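SusD-like protein BACOVA_02651 (Bacteroides ovatus, PDB 5E75) binds polysaccharide at the cell surface of a gut bacterium and probably captures xyloglucan before its transport into the periplasm for degradation. Local coordinates at residues A[46-54]-A[442-450]; A[404-412]-A[428-439]. All coordinates share one frame; numbering follows the deposited sequence.

Contact 1 of 2, residues A[46-54]-A[442-450]; sequences GRANDMYSP and NQWRGYRTD. With EDO (1,2-ethanediol), chain E.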
loop_
_atom_site.group_PDB
_atom_site.type_symbol
_atom_site.label_atom_id
_atom_site.label_comp_id
_atom_site.label_asym_id
_atom_site.label_seq_id
_atom_site.Cartn_x
_atom_site.Cartn_y
_atom_site.Cartn_z
ATOM N N GLY A 46 -2.905 9.107 -0.824
ATOM C CA GLY A 46 -3.329 10.483 -0.608
ATOM C C GLY A 46 -3.330 10.859 0.863
ATOM O O GLY A 46 -2.815 11.895 1.273
ATOM N N ARG A 47 -3.904 9.996 1.686
ATOM C CA ARG A 47 -4.071 10.315 3.091
ATOM C C ARG A 47 -2.730 10.395 3.822
ATOM O O ARG A 47 -2.617 11.085 4.827
ATOM C CB ARG A 47 -4.992 9.297 3.756
ATOM C CG ARG A 47 -5.554 9.756 5.099
ATOM C CD ARG A 47 -6.814 9.008 5.372
ATOM N NE ARG A 47 -7.425 9.288 6.664
ATOM C CZ ARG A 47 -8.209 10.324 6.935
ATOM N NH1 ARG A 47 -8.442 11.253 6.020
ATOM N NH2 ARG A 47 -8.762 10.422 8.131
ATOM N N ALA A 48 -1.700 9.744 3.284
ATOM C CA ALA A 48 -0.339 9.852 3.803
ATOM C C ALA A 48 0.361 11.129 3.346
ATOM O O ALA A 48 1.475 11.400 3.771
ATOM C CB ALA A 48 0.497 8.658 3.355
ATOM N N ASN A 49 -0.289 11.887 2.471
ATOM C CA ASN A 49 0.326 13.016 1.772
ATOM C C ASN A 49 1.462 12.590 0.842
ATOM O O ASN A 49 2.435 13.315 0.649
ATOM C CB ASN A 49 0.792 14.129 2.731
ATOM C CG ASN A 49 0.918 15.473 2.040
ATOM O OD1 ASN A 49 0.142 15.790 1.142
ATOM N ND2 ASN A 49 1.876 16.280 2.473
ATOM N N ASP A 50 1.332 11.429 0.217
ATOM C CA ASP A 50 2.271 11.073 -0.854
ATOM C C ASP A 50 2.115 12.095 -1.979
ATOM O O ASP A 50 3.095 12.519 -2.594
ATOM C CB ASP A 50 1.963 9.693 -1.451
ATOM C CG ASP A 50 2.445 8.511 -0.608
ATOM O OD1 ASP A 50 2.914 8.647 0.529
ATOM O OD2 ASP A 50 2.299 7.374 -1.112
ATOM N N MET A 51 0.868 12.456 -2.267
ATOM C CA MET A 51 0.536 13.320 -3.401
ATOM C C MET A 51 -0.775 14.049 -3.110
ATOM O O MET A 51 -1.507 13.708 -2.164
ATOM C CB MET A 51 0.467 12.497 -4.705
ATOM C CG MET A 51 -0.849 11.751 -4.949
ATOM S SD MET A 51 -1.216 10.481 -3.747
ATOM C CE MET A 51 -2.848 10.076 -4.256
ATOM N N TYR A 52 -1.061 15.059 -3.920
ATOM C CA TYR A 52 -2.228 15.906 -3.731
ATOM C C TYR A 52 -2.742 16.424 -5.060
ATOM O O TYR A 52 -1.970 16.707 -5.970
ATOM C CB TYR A 52 -1.852 17.101 -2.838
ATOM C CG TYR A 52 -2.961 18.110 -2.595
ATOM C CD1 TYR A 52 -3.983 17.846 -1.695
ATOM C CD2 TYR A 52 -2.960 19.341 -3.231
ATOM C CE1 TYR A 52 -4.987 18.767 -1.458
ATOM C CE2 TYR A 52 -3.974 20.262 -3.003
ATOM C CZ TYR A 52 -4.964 19.974 -2.112
ATOM O OH TYR A 52 -5.972 20.895 -1.883
ATOM N N SER A 53 -4.061 16.521 -5.149
ATOM C CA SER A 53 -4.732 17.278 -6.201
ATOM C C SER A 53 -5.830 18.095 -5.558
ATOM O O SER A 53 -6.607 17.561 -4.770
ATOM C CB SER A 53 -5.388 16.343 -7.209
ATOM O OG SER A 53 -6.297 17.086 -8.032
ATOM N N PRO A 54 -5.947 19.378 -5.924
ATOM C CA PRO A 54 -7.036 20.183 -5.371
ATOM C C PRO A 54 -8.413 19.750 -5.856
ATOM O O PRO A 54 -9.409 20.119 -5.237
ATOM C CB PRO A 54 -6.718 21.600 -5.864
ATOM C CG PRO A 54 -5.861 21.418 -7.051
ATOM C CD PRO A 54 -5.071 20.161 -6.814
ATOM N N ASN A 442 2.468 19.048 10.626
ATOM C CA ASN A 442 3.655 19.672 10.071
ATOM C C ASN A 442 4.007 19.209 8.673
ATOM O O ASN A 442 5.093 19.494 8.186
ATOM C CB ASN A 442 4.830 19.500 11.035
ATOM C CG ASN A 442 4.811 20.539 12.140
ATOM O OD1 ASN A 442 5.192 21.689 11.921
ATOM N ND2 ASN A 442 4.315 20.165 13.308
ATOM N N GLN A 443 3.056 18.565 8.001
ATOM C CA GLN A 443 3.263 18.081 6.635
ATOM C C GLN A 443 2.829 19.095 5.575
ATOM O O GLN A 443 2.947 18.840 4.393
ATOM C CB GLN A 443 2.524 16.760 6.423
ATOM C CG GLN A 443 3.208 15.567 7.049
ATOM C CD GLN A 443 2.455 14.287 6.769
ATOM O OE1 GLN A 443 1.495 13.952 7.458
ATOM N NE2 GLN A 443 2.870 13.572 5.735
ATOM N N TRP A 444 2.305 20.234 6.008
ATOM C CA TRP A 444 1.839 21.280 5.082
ATOM C C TRP A 444 0.820 20.709 4.101
ATOM O O TRP A 444 0.867 20.971 2.898
ATOM C CB TRP A 444 3.004 21.923 4.317
ATOM C CG TRP A 444 3.936 22.761 5.161
ATOM C CD1 TRP A 444 4.634 22.357 6.259
ATOM C CD2 TRP A 444 4.286 24.134 4.944
ATOM N NE1 TRP A 444 5.399 23.397 6.742
ATOM C CE2 TRP A 444 5.195 24.496 5.955
ATOM C CE3 TRP A 444 3.911 25.092 3.996
ATOM C CZ2 TRP A 444 5.741 25.778 6.041
ATOM C CZ3 TRP A 444 4.458 26.368 4.089
ATOM C CH2 TRP A 444 5.357 26.693 5.103
ATOM N N ARG A 445 -0.091 19.907 4.626
ATOM C CA ARG A 445 -1.081 19.250 3.790
ATOM C C ARG A 445 -1.982 20.269 3.096
ATOM O O ARG A 445 -2.501 21.188 3.722
ATOM C CB ARG A 445 -1.917 18.284 4.631
ATOM C CG ARG A 445 -1.167 17.032 5.037
ATOM C CD ARG A 445 -1.785 16.376 6.256
ATOM N NE ARG A 445 -1.162 15.078 6.550
ATOM C CZ ARG A 445 -1.541 13.912 6.018
ATOM N NH1 ARG A 445 -2.569 13.864 5.182
ATOM N NH2 ARG A 445 -0.908 12.799 6.371
ATOM N N GLY A 446 -2.144 20.094 1.790
ATOM C CA GLY A 446 -2.976 20.991 0.995
ATOM C C GLY A 446 -2.225 22.167 0.398
ATOM O O GLY A 446 -2.762 22.840 -0.483
ATOM N N TYR A 447 -1.013 22.427 0.874
ATOM C CA TYR A 447 -0.144 23.404 0.223
ATOM C C TYR A 447 0.481 22.759 -0.997
ATOM O O TYR A 447 0.922 21.616 -0.949
ATOM C CB TYR A 447 0.980 23.862 1.143
ATOM C CG TYR A 447 0.579 24.834 2.209
ATOM C CD1 TYR A 447 -0.091 24.414 3.345
ATOM C CD2 TYR A 447 0.896 26.180 2.087
ATOM C CE1 TYR A 447 -0.454 25.318 4.332
ATOM C CE2 TYR A 447 0.546 27.082 3.061
ATOM C CZ TYR A 447 -0.132 26.651 4.176
ATOM O OH TYR A 447 -0.468 27.566 5.146
ATOM N N ARG A 448 0.516 23.498 -2.092
ATOM C CA ARG A 448 1.105 23.029 -3.339
ATOM C C ARG A 448 1.713 24.275 -3.953
ATOM O O ARG A 448 1.559 25.367 -3.409
ATOM C CB ARG A 448 0.039 22.417 -4.246
ATOM C CG ARG A 448 -1.089 23.381 -4.543
ATOM C CD ARG A 448 -2.283 22.714 -5.154
ATOM N NE ARG A 448 -3.467 23.570 -5.103
ATOM C CZ ARG A 448 -3.883 24.352 -6.098
ATOM N NH1 ARG A 448 -3.211 24.408 -7.243
ATOM N NH2 ARG A 448 -4.981 25.083 -5.946
ATOM N N THR A 449 2.419 24.132 -5.063
ATOM C CA THR A 449 3.100 25.291 -5.627
ATOM C C THR A 449 3.232 25.128 -7.133
ATOM O O THR A 449 3.270 24.011 -7.637
ATOM C CB THR A 449 4.443 25.515 -4.920
ATOM O OG1 THR A 449 4.814 26.897 -5.015
ATOM C CG2 THR A 449 5.549 24.619 -5.468
ATOM N N ASP A 450 3.277 26.255 -7.840
ATOM C CA ASP A 450 3.216 26.253 -9.293
ATOM C C ASP A 450 4.455 25.699 -9.963
ATOM O O ASP A 450 4.358 25.064 -11.020
ATOM C CB ASP A 450 3.046 27.675 -9.811
ATOM C CG ASP A 450 1.633 28.184 -9.705
ATOM O OD1 ASP A 450 0.696 27.380 -9.538
ATOM O OD2 ASP A 450 1.467 29.418 -9.826
HETATM C C1 EDO E . -5.005 13.473 -3.274
HETATM O O1 EDO E . -5.682 14.764 -3.360
HETATM C C2 EDO E . -5.932 12.254 -3.164
HETATM O O2 EDO E . -6.371 12.066 -1.823
HETATM O O HOH W 1 -0.340 18.384 0.278
HETATM O O HOH W 2 2.882 19.092 1.458
#
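Arg445 closes on the backbone of 46-54 by directing the end of its guanidinium at a single carbonyl oxygen: NH1 lies 2.8 Å and NH2 2.9 Å from Arg47 O. That oxygen sits in the guanidinium plane, 2° out of it, while CB of Asn49 covers one face of the group over its centre. Beside this fork, Gln443 NE2 donates to Ala48 O over 3.2 Å, approaching from above the carbonyl plane. Further along, CA of Gly446 rests over one face of the Tyr52 ring in a CH-pi contact, 4.0 Å from the ring centroid, and CD of Arg448 meets the ring edge at CE2. The guanidinium of Arg448 then lies with one face against Pro54, whose CG is 3.7 Å from CZ; chi1 of 57° sets CG of this arginine between its backbone N and carbonyl carbon, and an extended chain from there carries the group past the tyrosine.

Two backbone motifs meet here. A Schellman motif with positive phi at Asn49 ends helix 40-46, and the carbonyls of Arg47 and Ala48 just before Asn49 are the ones Arg445 and Gln443 take, while a type II turn from Trp444 to Tyr447 presents Gly446 to Tyr52. The contact thus joins parts of the SusD fold lying 388 residues apart at their closest ends.

In the second shell, Gln443 OE1 accepts from both NE and NH2 of Arg445, a side-on grip that fixes the rotation of the guanidinium, and Val61 O takes a further bond from NH1. Asp287 accepts from both Gln443 NE2 and Asn49 ND2. One water bridges Asn49 OD1 to Gly446 N, and another bridges Asn49 ND2 to Gln443 O. A 1,2-ethanediol, probably from the crystallisation liquor, accepts from Ser53 N, 3.0 Å from its O1.

Contact 2 of 2, residues A[404-412]-A[428-439]; sequences LDDIIRERR and WFRYLPDKMLNY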
loop_
_atom_site.group_PDB
_atom_site.type_symbol
_atom_site.label_atom_id
_atom_site.label_comp_id
_atom_site.label_asym_id
_atom_site.label_seq_id
_atom_site.Cartn_x
_atom_site.Cartn_y
_atom_site.Cartn_z
ATOM N N LEU A 404 13.563 5.902 15.141
ATOM C CA LEU A 404 12.240 5.765 14.548
ATOM C C LEU A 404 12.054 6.823 13.446
ATOM O O LEU A 404 11.437 6.549 12.411
ATOM C CB LEU A 404 11.150 5.864 15.612
ATOM C CG LEU A 404 9.723 5.666 15.083
ATOM C CD1 LEU A 404 9.514 4.262 14.507
ATOM C CD2 LEU A 404 8.709 5.971 16.172
ATOM N N ASP A 405 12.585 8.025 13.638
ATOM C CA ASP A 405 12.465 9.051 12.611
ATOM C C ASP A 405 13.142 8.645 11.303
ATOM O O ASP A 405 12.639 8.951 10.217
ATOM C CB ASP A 405 13.038 10.383 13.108
ATOM C CG ASP A 405 12.173 11.033 14.162
ATOM O OD1 ASP A 405 10.951 10.772 14.212
ATOM O OD2 ASP A 405 12.733 11.830 14.951
ATOM N N ASP A 406 14.258 7.940 11.389
ATOM C CA ASP A 406 14.934 7.448 10.194
ATOM C C ASP A 406 14.073 6.401 9.498
ATOM O O ASP A 406 14.016 6.359 8.273
ATOM C CB ASP A 406 16.290 6.820 10.532
ATOM C CG ASP A 406 17.294 7.822 11.031
ATOM O OD1 ASP A 406 17.491 8.861 10.366
ATOM O OD2 ASP A 406 17.892 7.559 12.094
ATOM N N ILE A 407 13.399 5.565 10.281
ATOM C CA ILE A 407 12.547 4.521 9.721
ATOM C C ILE A 407 11.319 5.112 9.042
ATOM O O ILE A 407 10.942 4.671 7.946
ATOM C CB ILE A 407 12.153 3.495 10.793
ATOM C CG1 ILE A 407 13.425 2.769 11.235
ATOM C CG2 ILE A 407 11.114 2.515 10.262
ATOM C CD1 ILE A 407 13.271 1.818 12.389
ATOM N N ILE A 408 10.714 6.121 9.652
ATOM C CA ILE A 408 9.554 6.777 9.058
ATOM C C ILE A 408 9.935 7.352 7.691
ATOM O O ILE A 408 9.220 7.170 6.706
ATOM C CB ILE A 408 8.961 7.873 9.977
ATOM C CG1 ILE A 408 8.356 7.224 11.226
ATOM C CG2 ILE A 408 7.922 8.714 9.226
ATOM C CD1 ILE A 408 8.024 8.228 12.349
ATOM N N ARG A 409 11.065 8.054 7.616
ATOM C CA ARG A 409 11.471 8.678 6.372
ATOM C C ARG A 409 11.785 7.624 5.334
ATOM O O ARG A 409 11.394 7.755 4.184
ATOM C CB ARG A 409 12.695 9.579 6.598
ATOM C CG ARG A 409 13.088 10.426 5.395
ATOM C CD ARG A 409 14.248 11.342 5.731
ATOM N NE ARG A 409 14.452 12.302 4.663
ATOM C CZ ARG A 409 15.263 13.351 4.711
ATOM N NH1 ARG A 409 15.984 13.593 5.788
ATOM N NH2 ARG A 409 15.332 14.161 3.672
ATOM N N GLU A 410 12.487 6.578 5.747
ATOM C CA GLU A 410 12.917 5.537 4.835
ATOM C C GLU A 410 11.717 4.811 4.241
ATOM O O GLU A 410 11.689 4.526 3.040
ATOM C CB GLU A 410 13.867 4.536 5.512
ATOM C CG GLU A 410 14.727 3.757 4.508
ATOM C CD GLU A 410 15.675 4.647 3.726
ATOM O OE1 GLU A 410 16.064 5.724 4.252
ATOM O OE2 GLU A 410 16.038 4.267 2.595
ATOM N N ARG A 411 10.711 4.518 5.068
ATOM C CA ARG A 411 9.521 3.864 4.553
ATOM C C ARG A 411 8.771 4.769 3.579
ATOM O O ARG A 411 8.311 4.304 2.532
ATOM C CB ARG A 411 8.611 3.402 5.690
ATOM C CG ARG A 411 9.175 2.229 6.468
ATOM C CD ARG A 411 8.187 1.711 7.503
ATOM N NE ARG A 411 7.070 1.044 6.860
ATOM C CZ ARG A 411 7.040 -0.238 6.509
ATOM N NH1 ARG A 411 8.013 -1.073 6.820
ATOM N NH2 ARG A 411 5.976 -0.726 5.880
ATOM N N ARG A 412 8.625 6.048 3.893
ATOM C CA ARG A 412 7.921 6.944 2.981
ATOM C C ARG A 412 8.551 6.937 1.597
ATOM O O ARG A 412 7.831 6.844 0.590
ATOM C CB ARG A 412 7.849 8.372 3.539
ATOM C CG ARG A 412 6.905 8.522 4.719
ATOM C CD ARG A 412 6.706 9.964 5.159
ATOM N NE ARG A 412 5.997 10.724 4.130
ATOM C CZ ARG A 412 5.882 12.052 4.096
ATOM N NH1 ARG A 412 6.427 12.826 5.035
ATOM N NH2 ARG A 412 5.235 12.619 3.085
ATOM N N TRP A 428 1.599 3.899 13.485
ATOM C CA TRP A 428 2.427 4.763 14.315
ATOM C C TRP A 428 1.577 5.672 15.215
ATOM O O TRP A 428 1.949 5.912 16.367
ATOM C CB TRP A 428 3.405 5.584 13.451
ATOM C CG TRP A 428 4.501 4.780 12.835
ATOM C CD1 TRP A 428 5.224 3.756 13.415
ATOM C CD2 TRP A 428 5.034 4.935 11.517
ATOM N NE1 TRP A 428 6.155 3.269 12.526
ATOM C CE2 TRP A 428 6.053 3.972 11.355
ATOM C CE3 TRP A 428 4.734 5.789 10.448
ATOM C CZ2 TRP A 428 6.768 3.849 10.169
ATOM C CZ3 TRP A 428 5.426 5.658 9.273
ATOM C CH2 TRP A 428 6.433 4.691 9.139
ATOM N N PHE A 429 0.440 6.166 14.717
ATOM C CA PHE A 429 -0.453 7.003 15.510
ATOM C C PHE A 429 -1.053 6.246 16.687
ATOM O O PHE A 429 -1.250 6.808 17.772
ATOM C CB PHE A 429 -1.554 7.600 14.624
ATOM C CG PHE A 429 -2.701 8.151 15.399
ATOM C CD1 PHE A 429 -2.598 9.376 16.035
ATOM C CD2 PHE A 429 -3.862 7.423 15.544
ATOM C CE1 PHE A 429 -3.647 9.859 16.791
ATOM C CE2 PHE A 429 -4.908 7.910 16.295
ATOM C CZ PHE A 429 -4.804 9.120 16.925
ATOM N N ARG A 430 -1.326 4.965 16.491
ATOM C CA ARG A 430 -1.852 4.156 17.579
ATOM C C ARG A 430 -0.808 3.874 18.658
ATOM O O ARG A 430 -1.166 3.541 19.796
ATOM C CB ARG A 430 -2.445 2.849 17.027
ATOM C CG ARG A 430 -3.925 2.929 16.750
ATOM C CD ARG A 430 -4.716 2.709 18.043
ATOM N NE ARG A 430 -6.149 2.686 17.822
ATOM C CZ ARG A 430 -6.947 3.742 17.875
ATOM N NH1 ARG A 430 -6.461 4.947 18.151
ATOM N NH2 ARG A 430 -8.248 3.586 17.670
ATOM N N TYR A 431 0.462 4.008 18.292
ATOM C CA TYR A 431 1.601 3.818 19.197
ATOM C C TYR A 431 2.029 5.111 19.913
ATOM O O TYR A 431 2.121 5.148 21.149
ATOM C CB TYR A 431 2.735 3.234 18.355
ATOM C CG TYR A 431 4.146 3.227 18.912
ATOM C CD1 TYR A 431 4.419 3.001 20.258
ATOM C CD2 TYR A 431 5.216 3.375 18.051
ATOM C CE1 TYR A 431 5.742 2.988 20.724
ATOM C CE2 TYR A 431 6.522 3.360 18.501
ATOM C CZ TYR A 431 6.776 3.155 19.826
ATOM O OH TYR A 431 8.094 3.140 20.219
ATOM N N LEU A 432 2.279 6.167 19.136
ATOM C CA LEU A 432 2.737 7.465 19.644
ATOM C C LEU A 432 1.824 8.552 19.084
ATOM O O LEU A 432 2.190 9.282 18.170
ATOM C CB LEU A 432 4.195 7.695 19.247
ATOM C CG LEU A 432 5.222 6.729 19.836
ATOM C CD1 LEU A 432 6.600 6.961 19.220
ATOM C CD2 LEU A 432 5.305 6.843 21.359
ATOM N N PRO A 433 0.606 8.662 19.624
ATOM C CA PRO A 433 -0.360 9.586 19.021
ATOM C C PRO A 433 0.054 11.050 19.033
ATOM O O PRO A 433 -0.152 11.744 18.049
ATOM C CB PRO A 433 -1.641 9.363 19.843
ATOM C CG PRO A 433 -1.195 8.615 21.075
ATOM C CD PRO A 433 -0.026 7.810 20.645
ATOM N N ASP A 434 0.647 11.521 20.117
ATOM C CA ASP A 434 1.017 12.920 20.177
ATOM C C ASP A 434 2.115 13.220 19.165
ATOM O O ASP A 434 2.047 14.227 18.461
ATOM C CB ASP A 434 1.436 13.316 21.599
ATOM C CG ASP A 434 0.278 13.268 22.572
ATOM O OD1 ASP A 434 -0.847 13.658 22.180
ATOM O OD2 ASP A 434 0.484 12.825 23.719
ATOM N N LYS A 435 3.123 12.361 19.077
ATOM C CA LYS A 435 4.162 12.543 18.070
ATOM C C LYS A 435 3.548 12.595 16.671
ATOM O O LYS A 435 3.890 13.449 15.851
ATOM C CB LYS A 435 5.174 11.397 18.124
ATOM C CG LYS A 435 6.226 11.423 17.011
ATOM C CD LYS A 435 7.054 10.143 16.980
ATOM C CE LYS A 435 8.133 10.190 15.906
ATOM N NZ LYS A 435 9.135 11.253 16.207
ATOM N N MET A 436 2.687 11.639 16.355
ATOM C CA MET A 436 2.174 11.581 14.995
ATOM C C MET A 436 1.176 12.681 14.648
ATOM O O MET A 436 1.137 13.124 13.515
ATOM C CB MET A 436 1.583 10.201 14.696
ATOM C CG MET A 436 2.613 9.081 14.744
ATOM S SD MET A 436 4.141 9.392 13.834
ATOM C CE MET A 436 3.539 9.600 12.169
ATOM N N LEU A 437 0.375 13.147 15.601
ATOM C CA LEU A 437 -0.483 14.288 15.321
ATOM C C LEU A 437 0.378 15.515 15.006
ATOM O O LEU A 437 0.070 16.284 14.096
ATOM C CB LEU A 437 -1.420 14.567 16.494
ATOM C CG LEU A 437 -2.532 13.526 16.686
ATOM C CD1 LEU A 437 -3.275 13.814 17.991
ATOM C CD2 LEU A 437 -3.487 13.476 15.509
ATOM N N ASN A 438 1.465 15.701 15.746
ATOM C CA ASN A 438 2.372 16.812 15.454
ATOM C C ASN A 438 2.992 16.640 14.070
ATOM O O ASN A 438 3.081 17.588 13.290
ATOM C CB ASN A 438 3.458 16.895 16.522
ATOM C CG ASN A 438 4.463 17.986 16.241
ATOM O OD1 ASN A 438 5.563 17.725 15.754
ATOM N ND2 ASN A 438 4.079 19.220 16.524
ATOM N N TYR A 439 3.376 15.403 13.752
ATOM C CA TYR A 439 3.906 15.079 12.429
ATOM C C TYR A 439 2.881 15.461 11.341
ATOM O O TYR A 439 3.197 16.177 10.398
ATOM C CB TYR A 439 4.248 13.581 12.365
ATOM C CG TYR A 439 4.990 13.137 11.116
ATOM C CD1 TYR A 439 4.330 13.012 9.894
ATOM C CD2 TYR A 439 6.339 12.820 11.164
ATOM C CE1 TYR A 439 5.004 12.622 8.753
ATOM C CE2 TYR A 439 7.016 12.410 10.026
ATOM C CZ TYR A 439 6.341 12.312 8.830
ATOM O OH TYR A 439 6.998 11.909 7.699
#
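Helix 404-412 and helix 433-439 cross at -47° with their axes 13.7 Å apart, a separation spanned by long side chains, and Trp428, from the preceding helix 421-431, fills part of it. Ile408 is the central knob, seated among Trp428, Lys435, Met436 and Tyr439. Its CG1 stands over the indole face, 3.7 Å from the centroid of the six-membered ring and 5° off the normal, while CG2 reaches both the indole rim and Tyr439, 3.9 Å from CE2 of the tyrosine. At the indole edge lies CD of Arg411, 3.7 Å from CZ2, its guanidinium continuing to Asp424 and Asp362. NE1 of Trp428 is hydrogen-bonded to Glu369 of helix 360-372. Replacing Trp428 with an alanine would probably open a gap beside Ile408 and leave Glu369 without its indole N-H donor.

Ile408 thus makes a single knob-into-hole contact, its hole formed by two successive helices in the helical part of the SusD fold: helices 404-415, 421-431 and 433-441 follow one another in the chain and fold back together, with helix 360-372 touching Leu404 and Arg411. Leu404 meets Leu432, the N-cap residue of the last of these helices, tip to tip, CD2 to CD1 at 3.8 Å.

Polar bonds flank the apolar centre. Lys435 NZ donates to the syn lone pair of Asp405 OD1 in a 2.7 Å salt bridge, its extended chain bending only at the last torsion (chi4 65°) to reach it. Arg412 NH1 donates to Tyr439 OH over 2.9 Å, the hydroxyl tilted out of the guanidinium plane, and NH2 of the same arginine forms a salt bridge with Asp287.

Overall arrangement
The centres of contacts 1 and 2 lie about 17 Å apart, and along the chain contact 2 is nested inside the long loop that contact 1 closes. Helix 433-441 links them directly: its first turns belong to contact 2, and the loop that leaves its C-terminal end supplies 442-450. Arg412 packs against Asn49 O, Ala48 O and Gln443 NE2, and Asp287 is a shared partner of both contacts. With only 16 residues between the closest ends of its segments, contact 2 is local packing of successive helices, whereas contact 1 ties this later part of the chain to the early chain that includes strand 51-52, joining distant sequence in one single-chain fold.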